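Local coordinates for protein Lys-gingipain catalytic subunit (Porphyromonas gingivalis, PDB 6I9A) that cleaves proteins after lysine residues as a secreted cysteine endopeptidase and may act as a virulence factor in periodontal disease, at residues A[323-337]-A[353-367]. Residues are numbered along the deposited sequence; the frame is centred on the assembly and turned at random.
Sequences NTVNSIMWAGNLAAT and YWEAYHVLGDGSVMP. With NA (sodium ion), chain E.
Trp354 lies as a knob among Trp330, Asn333, Leu334 and Thr337 of the helix. Its six-membered ring turns an edge to the face of Trp330 in a T-shaped pair, planes 73° apart and CH2 over the centre of the Trp330 ring. Asn333 CB covers one face of Trp354 in a CH-pi contact, 3.5 Å from the centroid of the six-membered ring. At the pyrrole edge Trp354 NE1 donates to Thr337 OG1 over 3.0 Å; this hydroxyl in turn donates to Asn333 O, which fixes its rotation. A water receives a weak bond from Asn333 ND2 and donates to Trp354 O and Tyr357 O, while Asn333 OD1 is hydrogen-bonded outside the two segments, where Trp291 is the main polar partner of the side chain.

Further along, Met329 extends its chain with CG anti to the backbone N (chi1 -178°) and then bends at chi3, which lays SD over the backbone of the strand, 3.4 Å from His358 C. Val325 packs CG1 against Val359 CG1 and CG2 against Pro367 CG, 3.7 Å away.

Backbone bonds close the other end. The first-turn amides Val325 N and Asn326 N donate to Val365 O (2.9 Å) and Gly363 O (3.0 Å), carbonyls of the turn after the strand, and a water joins Asn323 O to Pro367 O. Thr324 is the N-cap, its OG1 accepting from Ser327 N. Asn323, with Glu319 as a polar partner, binds sodium through OD1 at 2.4 Å beside five backbone carbonyls, including Ser321 O.

Strand 357-361 ends the six-stranded mixed sheet, antiparallel to strand 273-279; on its other side Val359 and Gly361 bond through the backbone to Arg120 of strand 117-121, linking it to the four-stranded parallel sheet. The axis of segment 325-337 runs nearly antiparallel to it (169°), packed over one face where the two sheets join in the alpha/beta catalytic domain of a C25 gingipain.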
loop_
_atom_site.group_PDB
_atom_site.type_symbol
_atom_site.label_atom_id
_atom_site.label_comp_id
_atom_site.label_asym_id
_atom_site.label_seq_id
_atom_site.Cartn_x
_atom_site.Cartn_y
_atom_site.Cartn_z
ATOM N N ASN A 323 8.896 -0.450 1.701
ATOM C CA ASN A 323 8.592 -1.537 0.772
ATOM C C ASN A 323 7.121 -1.890 0.694
ATOM O O ASN A 323 6.798 -2.813 -0.065
ATOM C CB ASN A 323 9.456 -2.776 1.116
ATOM C CG ASN A 323 10.887 -2.495 0.734
ATOM O OD1 ASN A 323 11.138 -1.773 -0.257
ATOM N ND2 ASN A 323 11.863 -3.003 1.474
ATOM N N THR A 324 6.225 -1.177 1.380
ATOM C CA THR A 324 4.782 -1.411 1.270
ATOM C C THR A 324 4.123 -0.314 0.455
ATOM O O THR A 324 4.651 0.793 0.325
ATOM C CB THR A 324 4.158 -1.521 2.642
ATOM O OG1 THR A 324 4.300 -0.270 3.336
ATOM C CG2 THR A 324 4.673 -2.709 3.426
ATOM N N VAL A 325 2.904 -0.564 0.048
ATOM C CA VAL A 325 2.069 0.472 -0.600
ATOM C C VAL A 325 1.877 1.651 0.370
ATOM O O VAL A 325 2.092 2.815 0.012
ATOM C CB VAL A 325 0.698 -0.110 -1.012
ATOM C CG1 VAL A 325 -0.244 1.023 -1.441
ATOM C CG2 VAL A 325 0.858 -1.113 -2.162
ATOM N N ASN A 326 1.493 1.361 1.636
ATOM C CA ASN A 326 1.304 2.485 2.566
ATOM C C ASN A 326 2.576 3.288 2.687
ATOM O O ASN A 326 2.499 4.523 2.812
ATOM C CB ASN A 326 0.899 1.995 3.964
ATOM C CG ASN A 326 -0.597 2.073 4.158
ATOM O OD1 ASN A 326 -1.332 1.089 3.984
ATOM N ND2 ASN A 326 -1.094 3.257 4.529
ATOM N N SER A 327 3.758 2.657 2.712
ATOM C CA SER A 327 4.992 3.406 2.911
ATOM C C SER A 327 5.277 4.356 1.751
ATOM O O SER A 327 5.984 5.346 1.951
ATOM C CB SER A 327 6.170 2.470 3.169
ATOM O OG SER A 327 6.578 1.803 1.985
ATOM N N ILE A 328 4.809 4.063 0.542
ATOM C CA ILE A 328 5.029 4.986 -0.618
ATOM C C ILE A 328 4.296 6.287 -0.306
ATOM O O ILE A 328 4.837 7.392 -0.478
ATOM C CB ILE A 328 4.556 4.347 -1.930
ATOM C CG1 ILE A 328 5.365 3.073 -2.225
ATOM C CG2 ILE A 328 4.635 5.342 -3.068
ATOM C CD1 ILE A 328 4.837 2.284 -3.406
ATOM N N MET A 329 3.022 6.167 0.148
ATOM C CA MET A 329 2.225 7.355 0.501
ATOM C C MET A 329 2.850 8.115 1.674
ATOM O O MET A 329 2.921 9.333 1.662
ATOM C CB MET A 329 0.798 6.903 0.816
ATOM C CG MET A 329 -0.135 8.062 1.159
ATOM S SD MET A 329 -1.827 7.536 1.429
ATOM C CE MET A 329 -1.766 6.965 3.134
ATOM N N TRP A 330 3.328 7.362 2.672
ATOM C CA TRP A 330 3.965 7.929 3.860
ATOM C C TRP A 330 5.164 8.770 3.432
ATOM O O TRP A 330 5.332 9.904 3.872
ATOM C CB TRP A 330 4.423 6.762 4.747
ATOM C CG TRP A 330 4.953 7.220 6.068
ATOM C CD1 TRP A 330 6.236 7.559 6.363
ATOM C CD2 TRP A 330 4.218 7.306 7.279
ATOM N NE1 TRP A 330 6.331 7.885 7.720
ATOM C CE2 TRP A 330 5.106 7.728 8.291
ATOM C CE3 TRP A 330 2.886 7.083 7.595
ATOM C CZ2 TRP A 330 4.677 7.922 9.622
ATOM C CZ3 TRP A 330 2.467 7.269 8.888
ATOM C CH2 TRP A 330 3.353 7.688 9.876
ATOM N N ALA A 331 6.041 8.223 2.582
ATOM C CA ALA A 331 7.240 8.932 2.117
ATOM C C ALA A 331 6.851 10.217 1.382
ATOM O O ALA A 331 7.503 11.254 1.553
ATOM C CB ALA A 331 8.055 8.009 1.205
ATOM N N GLY A 332 5.811 10.168 0.539
ATOM C CA GLY A 332 5.381 11.387 -0.158
ATOM C C GLY A 332 4.957 12.443 0.818
ATOM O O GLY A 332 5.345 13.618 0.726
ATOM N N ASN A 333 4.160 12.035 1.820
ATOM C CA ASN A 333 3.726 13.006 2.817
ATOM C C ASN A 333 4.876 13.528 3.656
ATOM O O ASN A 333 4.869 14.714 4.002
ATOM C CB ASN A 333 2.652 12.394 3.705
ATOM C CG ASN A 333 1.330 12.119 3.031
ATOM O OD1 ASN A 333 1.068 12.561 1.903
ATOM N ND2 ASN A 333 0.484 11.339 3.739
ATOM N N LEU A 334 5.892 12.689 3.935
ATOM C CA LEU A 334 7.063 13.187 4.648
ATOM C C LEU A 334 7.769 14.251 3.840
ATOM O O LEU A 334 8.214 15.254 4.384
ATOM C CB LEU A 334 8.061 12.055 4.922
ATOM C CG LEU A 334 7.683 11.008 5.966
ATOM C CD1 LEU A 334 8.800 9.968 6.019
ATOM C CD2 LEU A 334 7.535 11.643 7.365
ATOM N N ALA A 335 7.891 14.031 2.517
ATOM C CA ALA A 335 8.580 15.018 1.683
ATOM C C ALA A 335 7.801 16.341 1.663
ATOM O O ALA A 335 8.428 17.418 1.733
ATOM C CB ALA A 335 8.735 14.460 0.266
ATOM N N ALA A 336 6.463 16.284 1.548
ATOM C CA ALA A 336 5.696 17.519 1.566
ATOM C C ALA A 336 5.866 18.225 2.923
ATOM O O ALA A 336 5.852 19.462 2.997
ATOM C CB ALA A 336 4.232 17.202 1.310
ATOM N N THR A 337 6.009 17.431 4.019
ATOM C CA THR A 337 6.190 18.017 5.337
ATOM C C THR A 337 7.579 18.629 5.425
ATOM O O THR A 337 7.748 19.764 5.951
ATOM C CB THR A 337 6.009 16.913 6.406
ATOM O OG1 THR A 337 4.703 16.319 6.244
ATOM C CG2 THR A 337 6.059 17.489 7.805
ATOM N N TYR A 353 -2.055 17.588 3.871
ATOM C CA TYR A 353 -1.607 16.389 3.118
ATOM C C TYR A 353 -1.816 15.103 3.902
ATOM O O TYR A 353 -2.280 14.108 3.318
ATOM C CB TYR A 353 -0.146 16.516 2.638
ATOM C CG TYR A 353 -0.148 16.951 1.179
ATOM C CD1 TYR A 353 0.346 16.116 0.181
ATOM C CD2 TYR A 353 -0.752 18.147 0.788
ATOM C CE1 TYR A 353 0.232 16.456 -1.166
ATOM C CE2 TYR A 353 -0.932 18.460 -0.555
ATOM C CZ TYR A 353 -0.437 17.612 -1.522
ATOM O OH TYR A 353 -0.601 17.945 -2.837
ATOM N N TRP A 354 -1.542 15.105 5.221
ATOM C CA TRP A 354 -1.780 13.887 6.008
ATOM C C TRP A 354 -3.258 13.569 6.045
ATOM O O TRP A 354 -3.603 12.383 6.053
ATOM C CB TRP A 354 -1.164 14.045 7.399
ATOM C CG TRP A 354 0.339 13.984 7.381
ATOM C CD1 TRP A 354 1.218 15.046 7.384
ATOM C CD2 TRP A 354 1.136 12.795 7.252
ATOM N NE1 TRP A 354 2.510 14.587 7.297
ATOM C CE2 TRP A 354 2.496 13.199 7.210
ATOM C CE3 TRP A 354 0.826 11.431 7.138
ATOM C CZ2 TRP A 354 3.549 12.275 7.102
ATOM C CZ3 TRP A 354 1.862 10.529 7.061
ATOM C CH2 TRP A 354 3.210 10.940 7.010
ATOM N N GLU A 355 -4.160 14.576 6.057
ATOM C CA GLU A 355 -5.595 14.323 5.975
ATOM C C GLU A 355 -6.052 13.918 4.559
ATOM O O GLU A 355 -7.117 13.303 4.411
ATOM C CB GLU A 355 -6.377 15.583 6.353
ATOM C CG GLU A 355 -6.374 15.948 7.832
ATOM C CD GLU A 355 -7.222 17.161 8.147
ATOM O OE1 GLU A 355 -7.539 17.956 7.230
ATOM O OE2 GLU A 355 -7.601 17.301 9.328
ATOM N N ALA A 356 -5.326 14.362 3.532
ATOM C CA ALA A 356 -5.786 14.248 2.154
ATOM C C ALA A 356 -5.568 12.866 1.523
ATOM O O ALA A 356 -6.471 12.299 0.918
ATOM C CB ALA A 356 -5.067 15.291 1.287
ATOM N N TYR A 357 -4.314 12.377 1.590
ATOM C CA TYR A 357 -3.950 11.158 0.858
ATOM C C TYR A 357 -4.424 9.913 1.561
ATOM O O TYR A 357 -4.364 9.805 2.814
ATOM C CB TYR A 357 -2.458 11.145 0.563
ATOM C CG TYR A 357 -2.131 11.808 -0.770
ATOM C CD1 TYR A 357 -1.914 13.189 -0.867
ATOM C CD2 TYR A 357 -2.118 11.071 -1.949
ATOM C CE1 TYR A 357 -1.664 13.790 -2.098
ATOM C CE2 TYR A 357 -1.842 11.670 -3.172
ATOM C CZ TYR A 357 -1.604 13.024 -3.239
ATOM O OH TYR A 357 -1.310 13.553 -4.476
ATOM N N HIS A 358 -4.907 8.963 0.770
ATOM C CA HIS A 358 -5.396 7.685 1.283
ATOM C C HIS A 358 -4.934 6.558 0.419
ATOM O O HIS A 358 -4.728 6.724 -0.784
ATOM C CB HIS A 358 -6.948 7.694 1.257
ATOM C CG HIS A 358 -7.556 8.591 2.303
ATOM N ND1 HIS A 358 -7.598 9.952 2.152
ATOM C CD2 HIS A 358 -8.074 8.277 3.522
ATOM C CE1 HIS A 358 -8.147 10.434 3.277
ATOM N NE2 HIS A 358 -8.442 9.456 4.134
ATOM N N VAL A 359 -4.898 5.362 1.052
ATOM C CA VAL A 359 -4.814 4.108 0.334
ATOM C C VAL A 359 -6.222 3.484 0.302
ATOM O O VAL A 359 -6.832 3.269 1.368
ATOM C CB VAL A 359 -3.831 3.114 0.976
ATOM C CG1 VAL A 359 -3.846 1.788 0.180
ATOM C CG2 VAL A 359 -2.391 3.674 1.023
ATOM N N LEU A 360 -6.677 3.146 -0.905
ATOM C CA LEU A 360 -7.870 2.312 -1.146
ATOM C C LEU A 360 -7.356 0.982 -1.709
ATOM O O LEU A 360 -6.389 0.942 -2.483
ATOM C CB LEU A 360 -8.842 2.992 -2.109
ATOM C CG LEU A 360 -9.517 4.225 -1.483
ATOM C CD1 LEU A 360 -10.053 5.181 -2.551
ATOM C CD2 LEU A 360 -10.662 3.777 -0.555
ATOM N N GLY A 361 -7.969 -0.119 -1.276
ATOM C CA GLY A 361 -7.378 -1.422 -1.549
ATOM C C GLY A 361 -6.316 -1.738 -0.496
ATOM O O GLY A 361 -6.358 -1.204 0.616
ATOM N N ASP A 362 -5.399 -2.662 -0.787
ATOM C CA ASP A 362 -4.570 -3.242 0.267
ATOM C C ASP A 362 -3.212 -2.565 0.367
ATOM O O ASP A 362 -2.276 -2.812 -0.410
ATOM C CB ASP A 362 -4.427 -4.744 -0.002
ATOM C CG ASP A 362 -3.706 -5.491 1.119
ATOM O OD1 ASP A 362 -3.174 -4.819 2.039
ATOM O OD2 ASP A 362 -3.717 -6.749 1.096
ATOM N N GLY A 363 -3.085 -1.720 1.385
ATOM C CA GLY A 363 -1.864 -0.981 1.649
ATOM C C GLY A 363 -0.720 -1.794 2.225
ATOM O O GLY A 363 0.437 -1.346 2.264
ATOM N N SER A 364 -1.022 -3.045 2.650
ATOM C CA SER A 364 0.011 -3.929 3.209
ATOM C C SER A 364 0.768 -4.712 2.159
ATOM O O SER A 364 1.727 -5.403 2.487
ATOM C CB SER A 364 -0.568 -4.870 4.266
ATOM O OG SER A 364 -1.359 -5.900 3.687
ATOM N N VAL A 365 0.365 -4.615 0.882
ATOM C CA VAL A 365 1.113 -5.291 -0.202
ATOM C C VAL A 365 2.496 -4.661 -0.289
ATOM O O VAL A 365 2.666 -3.424 -0.159
ATOM C CB VAL A 365 0.348 -5.132 -1.534
ATOM C CG1 VAL A 365 1.201 -5.599 -2.724
ATOM C CG2 VAL A 365 -0.983 -5.880 -1.501
ATOM N N MET A 366 3.496 -5.478 -0.579
ATOM C CA MET A 366 4.845 -5.074 -0.903
ATOM C C MET A 366 5.004 -5.093 -2.422
ATOM O O MET A 366 5.163 -6.171 -3.011
ATOM C CB MET A 366 5.907 -5.984 -0.262
ATOM C CG MET A 366 5.998 -5.794 1.218
ATOM S SD MET A 366 7.582 -6.393 1.785
ATOM C CE MET A 366 7.417 -6.105 3.544
ATOM N N PRO A 367 4.945 -3.967 -3.112
ATOM C CA PRO A 367 5.024 -4.016 -4.573
ATOM C C PRO A 367 6.385 -4.494 -5.018
ATOM O O PRO A 367 7.436 -4.098 -4.500
ATOM C CB PRO A 367 4.769 -2.558 -5.024
ATOM C CG PRO A 367 4.028 -1.944 -3.829
ATOM C CD PRO A 367 4.701 -2.587 -2.634
HETATM NA NA NA E . 11.626 0.566 -0.739
HETATM O O HOH W 1 8.472 -4.179 -1.872
HETATM O O HOH W 2 -2.263 10.608 4.347
#